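Local atomic coordinates of lipoprotein (PDB entry 3O0Y), a protein that is of unknown function but is a putative membrane-anchored lipoprotein, whose family is grouped with metallopeptidase-like proteins. Residues V286-S298 with A548-M560. Residues are numbered along the deposited sequence; the frame is centred on the assembly and turned at random.
Sequences VYYQDAIKQLGDS and AWPGQALGYKLGM. With SO4 (sulfate ion), chain D.
Gly296 and Gly555 meet backbone to backbone, their CA atoms 4.4 Å apart, so the last turn of helix 286-296 can lie against helix 555-560. Lacking a side chain, Gly555 lets Leu295 O come up to its CA, while Gly296 leaves room for Leu554 and Leu558. A second tight spot lies more than a turn back, where the small Ala291 sets its CB 3.4 Å from Pro550 O. Leu295 CD1 lies against the same oxygen at 3.6 Å and also touches Gln552 CB, while the Pro550 ring packs on Tyr287 CE2 and Tyr288 CD1. Gly551 suits the bend here, since its phi of 90° comes easily to glycine and its bare CA faces Ala291. Tyr288 has CG anti to its backbone N (chi1 -171°), which carries the ring along the helix to the loop; Gly551 N lies in the ring plane at its edge, 3.7 Å from CE1. Ile292 CG1 lies over the rim of one face of that ring and touches Leu554 CD1. The ring's hydroxyl is hydrogen-bonded to Asp511 OD2 of helix 491-515.

In this largely helical protein, helix 286-296 rests on the link 549-554 between helices 536-548 and 555-574 and on the second of these, the segments running at 60°. No direct hydrogen bond crosses between them. Asn467 instead donates to both Leu295 O and Gln552 O, and a water joins Tyr287 OH (2.8 Å) to Pro550 O (2.7 Å).

Packing is looser beyond Gly296, where Ser298 and Leu558 are partly exposed, and Leu558 CD1 just reaches Ser298 CB at 4.0 Å.

Gln552 OE1 accepts from Arg545 NH1, and its NE2 donates almost straight to Tyr556 OH. That hydroxyl donates to O3 of a sulfate, probably from the crystallisation liquor; Arg504, Arg507 and Arg545 also hydrogen-bond to this ion.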
ATOM      1  N   VAL A 286      -3.812  13.868  18.769  1.00 12.29           N
ATOM      2  CA  VAL A 286      -2.395  13.654  18.823  1.00 11.16           C
ATOM      3  C   VAL A 286      -1.993  12.476  17.947  1.00 10.30           C
ATOM      4  O   VAL A 286      -0.964  12.531  17.269  1.00 11.10           O
ATOM      5  CB  VAL A 286      -1.982  13.464  20.327  1.00 12.38           C
ATOM      6  CG1 VAL A 286      -0.541  12.993  20.395  1.00 11.72           C
ATOM      7  CG2 VAL A 286      -2.242  14.796  21.058  1.00 15.15           C
ATOM      8  N   TYR A 287      -2.760  11.413  17.958  1.00  9.70           N
ATOM      9  CA  TYR A 287      -2.530  10.317  17.041  1.00  8.15           C
ATOM     10  C   TYR A 287      -2.489  10.757  15.565  1.00  8.99           C
ATOM     11  O   TYR A 287      -1.574  10.382  14.820  1.00  7.56           O
ATOM     12  CB  TYR A 287      -3.596   9.267  17.218  1.00  9.01           C
ATOM     13  CG  TYR A 287      -3.439   8.090  16.282  1.00  8.62           C
ATOM     14  CD1 TYR A 287      -2.734   6.968  16.647  1.00 11.62           C
ATOM     15  CD2 TYR A 287      -3.876   8.168  14.990  1.00  9.98           C
ATOM     16  CE1 TYR A 287      -2.570   5.904  15.755  1.00 11.85           C
ATOM     17  CE2 TYR A 287      -3.663   7.172  14.087  1.00 12.29           C
ATOM     18  CZ  TYR A 287      -3.000   6.033  14.458  1.00 12.90           C
ATOM     19  OH  TYR A 287      -2.822   5.000  13.544  1.00 11.16           O
ATOM     20  N   TYR A 288      -3.481  11.578  15.205  1.00  9.81           N
ATOM     21  CA  TYR A 288      -3.603  12.033  13.827  1.00  8.84           C
ATOM     22  C   TYR A 288      -2.432  12.896  13.440  1.00  6.62           C
ATOM     23  O   TYR A 288      -1.894  12.744  12.320  1.00  7.53           O
ATOM     24  CB  TYR A 288      -4.946  12.752  13.606  1.00  9.69           C
ATOM     25  CG  TYR A 288      -5.204  13.049  12.132  1.00  6.59           C
ATOM     26  CD1 TYR A 288      -5.230  12.011  11.198  1.00  6.87           C
ATOM     27  CD2 TYR A 288      -5.474  14.353  11.693  1.00  8.39           C
ATOM     28  CE1 TYR A 288      -5.463  12.284   9.849  1.00  7.24           C
ATOM     29  CE2 TYR A 288      -5.757  14.604  10.361  1.00  8.23           C
ATOM     30  CZ  TYR A 288      -5.726  13.594   9.471  1.00  7.78           C
ATOM     31  OH  TYR A 288      -5.991  13.874   8.133  1.00  9.52           O
ATOM     32  N   GLN A 289      -1.973  13.767  14.337  1.00  7.60           N
ATOM     33  CA  GLN A 289      -0.792  14.589  14.012  1.00  8.45           C
ATOM     34  C   GLN A 289       0.464  13.701  13.736  1.00  7.36           C
ATOM     35  O   GLN A 289       1.257  13.931  12.794  1.00  7.37           O
ATOM     36  CB  GLN A 289      -0.513  15.687  15.062  1.00  9.91           C
ATOM     37  CG  GLN A 289       0.476  16.767  14.548  1.00 16.02           C
ATOM     38  CD  GLN A 289      -0.095  17.605  13.350  1.00 22.26           C
ATOM     39  OE1 GLN A 289       0.513  17.772  12.216  1.00 16.41           O
ATOM     40  NE2 GLN A 289      -1.276  18.143  13.596  1.00 11.48           N
ATOM     41  N   ASP A 290       0.600  12.644  14.482  1.00  7.06           N
ATOM     42  CA  ASP A 290       1.620  11.623  14.206  1.00  7.64           C
ATOM     43  C   ASP A 290       1.432  10.896  12.881  1.00  8.41           C
ATOM     44  O   ASP A 290       2.393  10.721  12.138  1.00  8.76           O
ATOM     45  CB  ASP A 290       1.709  10.599  15.363  1.00  7.88           C
ATOM     46  CG  ASP A 290       2.797   9.531  15.098  1.00 12.34           C
ATOM     47  OD1 ASP A 290       4.026   9.883  15.112  1.00 13.64           O
ATOM     48  OD2 ASP A 290       2.400   8.405  14.711  1.00 12.17           O
ATOM     49  N   ALA A 291       0.183  10.579  12.553  1.00  8.56           N
ATOM     50  CA  ALA A 291      -0.118   9.979  11.257  1.00  7.87           C
ATOM     51  C   ALA A 291       0.245  10.898  10.120  1.00  8.09           C
ATOM     52  O   ALA A 291       0.796  10.444   9.090  1.00  8.78           O
ATOM     53  CB  ALA A 291      -1.532   9.523  11.174  1.00  6.96           C
ATOM     54  N   ILE A 292      -0.004  12.175  10.272  1.00  6.78           N
ATOM     55  CA  ILE A 292       0.387  13.143   9.246  1.00  7.05           C
ATOM     56  C   ILE A 292       1.887  13.157   9.056  1.00  8.42           C
ATOM     57  O   ILE A 292       2.372  13.205   7.910  1.00  6.44           O
ATOM     58  CB  ILE A 292      -0.153  14.587   9.629  1.00  6.48           C
ATOM     59  CG1 ILE A 292      -1.644  14.613   9.548  1.00  7.37           C
ATOM     60  CG2 ILE A 292       0.441  15.716   8.725  1.00  8.45           C
ATOM     61  CD1 ILE A 292      -2.281  15.953  10.046  1.00  9.56           C
ATOM     62  N   LYS A 293       2.624  13.123  10.177  1.00  9.58           N
ATOM     63  CA  LYS A 293       4.104  13.028  10.066  1.00  9.36           C
ATOM     64  C   LYS A 293       4.565  11.712   9.376  1.00  9.63           C
ATOM     65  O   LYS A 293       5.398  11.734   8.433  1.00  9.10           O
ATOM     66  CB  LYS A 293       4.731  13.172  11.439  1.00 11.10           C
ATOM     67  CG  LYS A 293       6.266  13.083  11.247  1.00 16.69           C
ATOM     68  CD  LYS A 293       7.178  13.718  12.255  1.00 32.55           C
ATOM     69  CE  LYS A 293       8.622  13.800  11.614  1.00 35.03           C
ATOM     70  NZ  LYS A 293       8.788  14.654  10.339  1.00 35.31           N
ATOM     71  N   GLN A 294       4.021  10.571   9.797  1.00  6.68           N
ATOM     72  CA  GLN A 294       4.522   9.289   9.323  1.00  8.57           C
ATOM     73  C   GLN A 294       4.029   8.920   7.929  1.00  9.00           C
ATOM     74  O   GLN A 294       4.750   8.263   7.176  1.00 11.05           O
ATOM     75  CB  GLN A 294       4.117   8.145  10.280  1.00  8.96           C
ATOM     76  CG  GLN A 294       4.616   8.232  11.725  1.00 11.12           C
ATOM     77  CD  GLN A 294       6.047   8.527  11.903  1.00 11.64           C
ATOM     78  OE1 GLN A 294       6.943   7.996  11.195  1.00 12.15           O
ATOM     79  NE2 GLN A 294       6.314   9.415  12.878  1.00 10.99           N
ATOM     80  N   LEU A 295       2.776   9.242   7.648  1.00  9.31           N
ATOM     81  CA  LEU A 295       2.149   8.838   6.379  1.00  8.57           C
ATOM     82  C   LEU A 295       1.994   9.981   5.368  1.00  8.76           C
ATOM     83  O   LEU A 295       1.905   9.763   4.143  1.00  9.19           O
ATOM     84  CB  LEU A 295       0.811   8.146   6.707  1.00  8.08           C
ATOM     85  CG  LEU A 295       0.901   6.852   7.540  1.00  9.04           C
ATOM     86  CD1 LEU A 295      -0.525   6.387   7.912  1.00  8.76           C
ATOM     87  CD2 LEU A 295       1.690   5.753   6.728  1.00  9.52           C
ATOM     88  N   GLY A 296       1.884  11.222   5.837  1.00  8.80           N
ATOM     89  CA  GLY A 296       1.944  12.349   4.938  1.00  8.12           C
ATOM     90  C   GLY A 296       3.272  12.994   4.771  1.00  9.44           C
ATOM     91  O   GLY A 296       3.406  13.868   3.913  1.00  9.09           O
ATOM     92  N   ASP A 297       4.247  12.593   5.594  1.00  8.35           N
ATOM     93  CA  ASP A 297       5.574  13.199   5.693  1.00  8.67           C
ATOM     94  C   ASP A 297       5.499  14.732   5.745  1.00 10.72           C
ATOM     95  O   ASP A 297       6.151  15.460   4.980  1.00 10.99           O
ATOM     96  CB  ASP A 297       6.429  12.700   4.502  1.00  8.98           C
ATOM     97  CG  ASP A 297       7.924  12.813   4.735  1.00 15.99           C
ATOM     98  OD1 ASP A 297       8.368  13.356   5.775  1.00 15.22           O
ATOM     99  OD2 ASP A 297       8.654  12.444   3.781  1.00 15.45           O
ATOM    100  N   SER A 298       4.643  15.225   6.643  1.00  9.67           N
ATOM    101  CA  SER A 298       4.408  16.603   6.775  1.00  9.01           C
ATOM    102  C   SER A 298       4.300  17.011   8.268  1.00  8.74           C
ATOM    103  O   SER A 298       3.835  16.231   9.118  1.00  9.42           O
ATOM    104  CB  SER A 298       3.136  17.001   6.021  1.00  8.43           C
ATOM    105  OG  SER A 298       2.844  18.443   6.090  1.00 10.45           O
ATOM    106  N   ALA A 548     -10.337   3.793   8.553  1.00  8.92           N
ATOM    107  CA  ALA A 548      -9.493   2.720   9.143  1.00  8.43           C
ATOM    108  C   ALA A 548      -8.027   3.060   9.089  1.00  8.69           C
ATOM    109  O   ALA A 548      -7.249   2.513   9.869  1.00  8.58           O
ATOM    110  CB  ALA A 548      -9.719   1.365   8.373  1.00 10.48           C
ATOM    111  N   TRP A 549      -7.626   3.883   8.107  1.00  7.14           N
ATOM    112  CA  TRP A 549      -6.216   4.257   7.837  1.00  7.41           C
ATOM    113  C   TRP A 549      -5.957   5.760   7.904  1.00  6.81           C
ATOM    114  O   TRP A 549      -5.535   6.371   6.947  1.00  6.30           O
ATOM    115  CB  TRP A 549      -5.786   3.791   6.445  1.00  6.62           C
ATOM    116  CG  TRP A 549      -5.736   2.358   6.203  1.00  6.83           C
ATOM    117  CD1 TRP A 549      -5.770   1.341   7.118  1.00  8.44           C
ATOM    118  CD2 TRP A 549      -5.542   1.724   4.926  1.00  6.21           C
ATOM    119  NE1 TRP A 549      -5.666   0.130   6.486  1.00  9.99           N
ATOM    120  CE2 TRP A 549      -5.535   0.337   5.141  1.00  9.62           C
ATOM    121  CE3 TRP A 549      -5.411   2.197   3.621  1.00  8.98           C
ATOM    122  CZ2 TRP A 549      -5.393  -0.571   4.103  1.00  8.72           C
ATOM    123  CZ3 TRP A 549      -5.302   1.305   2.587  1.00 10.47           C
ATOM    124  CH2 TRP A 549      -5.254  -0.069   2.833  1.00 10.34           C
ATOM    125  N   PRO A 550      -6.256   6.410   9.031  1.00  7.44           N
ATOM    126  CA  PRO A 550      -6.013   7.829   9.117  1.00  7.21           C
ATOM    127  C   PRO A 550      -4.637   8.291   8.682  1.00  7.39           C
ATOM    128  O   PRO A 550      -3.613   7.775   9.113  1.00  6.11           O
ATOM    129  CB  PRO A 550      -6.244   8.163  10.605  1.00  7.59           C
ATOM    130  CG  PRO A 550      -6.678   6.949  11.214  1.00 11.35           C
ATOM    131  CD  PRO A 550      -6.413   5.790  10.325  1.00 10.35           C
ATOM    132  N   GLY A 551      -4.650   9.278   7.783  1.00  7.51           N
ATOM    133  CA  GLY A 551      -3.472   9.922   7.237  1.00  6.96           C
ATOM    134  C   GLY A 551      -2.888   9.325   5.986  1.00  4.61           C
ATOM    135  O   GLY A 551      -2.112  10.013   5.273  1.00  6.79           O
ATOM    136  N   GLN A 552      -3.164   8.059   5.730  1.00  6.17           N
ATOM    137  CA  GLN A 552      -2.555   7.310   4.622  1.00  3.88           C
ATOM    138  C   GLN A 552      -2.925   7.988   3.302  1.00  5.17           C
ATOM    139  O   GLN A 552      -2.047   8.065   2.414  1.00  5.86           O
ATOM    140  CB  GLN A 552      -2.856   5.806   4.612  1.00  3.55           C
ATOM    141  CG  GLN A 552      -2.073   4.997   3.549  1.00  8.35           C
ATOM    142  CD  GLN A 552      -2.550   5.101   2.135  1.00  6.14           C
ATOM    143  OE1 GLN A 552      -3.750   5.257   1.879  1.00  7.87           O
ATOM    144  NE2 GLN A 552      -1.614   4.900   1.143  1.00  4.94           N
ATOM    145  N   ALA A 553      -4.137   8.523   3.190  1.00  6.07           N
ATOM    146  CA  ALA A 553      -4.608   9.127   1.957  1.00  5.20           C
ATOM    147  C   ALA A 553      -3.923  10.433   1.687  1.00  6.13           C
ATOM    148  O   ALA A 553      -4.074  10.994   0.592  1.00  7.85           O
ATOM    149  CB  ALA A 553      -6.165   9.409   2.025  1.00  7.19           C
ATOM    150  N   LEU A 554      -3.192  10.983   2.661  1.00  5.06           N
ATOM    151  CA  LEU A 554      -2.497  12.255   2.483  1.00  5.83           C
ATOM    152  C   LEU A 554      -1.192  12.140   1.657  1.00  7.16           C
ATOM    153  O   LEU A 554      -0.758  13.119   1.052  1.00  7.37           O
ATOM    154  CB  LEU A 554      -2.207  12.881   3.847  1.00  6.55           C
ATOM    155  CG  LEU A 554      -3.382  13.055   4.765  1.00  5.73           C
ATOM    156  CD1 LEU A 554      -2.828  13.660   6.111  1.00  5.58           C
ATOM    157  CD2 LEU A 554      -4.527  13.919   4.201  1.00  4.62           C
ATOM    158  N   GLY A 555      -0.590  10.943   1.576  1.00  7.04           N
ATOM    159  CA  GLY A 555       0.717  10.786   0.976  1.00  7.63           C
ATOM    160  C   GLY A 555       0.785  11.114  -0.465  1.00  7.99           C
ATOM    161  O   GLY A 555       1.825  11.620  -0.994  1.00  7.48           O
ATOM    162  N   TYR A 556      -0.321  10.829  -1.127  1.00  8.52           N
ATOM    163  CA  TYR A 556      -0.392  10.874  -2.596  1.00  6.92           C
ATOM    164  C   TYR A 556      -0.121  12.310  -3.049  1.00  8.18           C
ATOM    165  O   TYR A 556       0.840  12.585  -3.792  1.00  7.67           O
ATOM    166  CB  TYR A 556      -1.789  10.441  -3.103  1.00  8.22           C
ATOM    167  CG  TYR A 556      -2.131   9.032  -2.771  1.00  6.41           C
ATOM    168  CD1 TYR A 556      -1.914   8.021  -3.697  1.00  6.80           C
ATOM    169  CD2 TYR A 556      -2.588   8.667  -1.491  1.00  8.38           C
ATOM    170  CE1 TYR A 556      -2.105   6.741  -3.362  1.00  9.94           C
ATOM    171  CE2 TYR A 556      -2.810   7.366  -1.182  1.00  8.93           C
ATOM    172  CZ  TYR A 556      -2.513   6.394  -2.078  1.00  6.86           C
ATOM    173  OH  TYR A 556      -2.733   5.081  -1.756  1.00  9.39           O
ATOM    174  N   LYS A 557      -0.985  13.242  -2.661  1.00  7.82           N
ATOM    175  CA  LYS A 557      -0.792  14.619  -3.089  1.00  7.21           C
ATOM    176  C   LYS A 557       0.373  15.289  -2.354  1.00  7.37           C
ATOM    177  O   LYS A 557       1.036  16.119  -2.934  1.00  7.41           O
ATOM    178  CB  LYS A 557      -2.074  15.445  -2.997  1.00  7.99           C
ATOM    179  CG  LYS A 557      -2.795  15.488  -4.291  1.00 11.23           C
ATOM    180  CD  LYS A 557      -2.055  16.503  -5.193  1.00 11.72           C
ATOM    181  CE  LYS A 557      -2.495  16.486  -6.609  1.00 14.69           C
ATOM    182  NZ  LYS A 557      -1.799  17.589  -7.466  1.00 13.55           N
ATOM    183  N   LEU A 558       0.536  15.115  -1.044  1.00  7.90           N
ATOM    184  CA  LEU A 558       1.627  15.849  -0.372  1.00  7.32           C
ATOM    185  C   LEU A 558       3.001  15.436  -0.973  1.00  7.97           C
ATOM    186  O   LEU A 558       3.879  16.267  -1.201  1.00  9.67           O
ATOM    187  CB  LEU A 558       1.570  15.655   1.124  1.00  6.82           C
ATOM    188  CG  LEU A 558       0.352  16.265   1.779  1.00  8.25           C
ATOM    189  CD1 LEU A 558       0.360  15.984   3.295  1.00  9.92           C
ATOM    190  CD2 LEU A 558       0.195  17.741   1.427  1.00  9.08           C
ATOM    191  N   GLY A 559       3.172  14.143  -1.281  1.00  7.40           N
ATOM    192  CA  GLY A 559       4.379  13.699  -1.840  1.00  6.94           C
ATOM    193  C   GLY A 559       4.542  14.225  -3.268  1.00  6.51           C
ATOM    194  O   GLY A 559       5.639  14.652  -3.634  1.00  7.09           O
ATOM    195  N   MET A 560       3.492  14.179  -4.086  1.00  6.91           N
ATOM    196  CA  MET A 560       3.551  14.662  -5.438  1.00  6.77           C
ATOM    197  C   MET A 560       3.916  16.164  -5.484  1.00  7.84           C
ATOM    198  O   MET A 560       4.793  16.574  -6.276  1.00  7.32           O
ATOM    199  CB  MET A 560       2.253  14.346  -6.215  1.00  6.09           C
ATOM    200  CG  MET A 560       2.315  14.732  -7.695  1.00  8.46           C
ATOM    201  SD  MET A 560       0.584  15.190  -8.402  1.00  8.43           S
ATOM    202  CE  MET A 560       1.000  15.334 -10.189  1.00 13.84           C
TER
HETATM  203  S   SO4 D 610      -4.555   3.886  -4.542  1.00 22.32           S
HETATM  204  O1  SO4 D 610      -4.449   5.256  -5.111  1.00 20.64           O
HETATM  205  O2  SO4 D 610      -4.648   2.961  -5.622  1.00 25.87           O
HETATM  206  O3  SO4 D 610      -3.343   3.488  -3.785  1.00 24.42           O
HETATM  207  O4  SO4 D 610      -5.600   3.828  -3.554  1.00 29.62           O
HETATM  208  O   HOH W   1      -2.680   5.882  10.869  1.00 12.84           O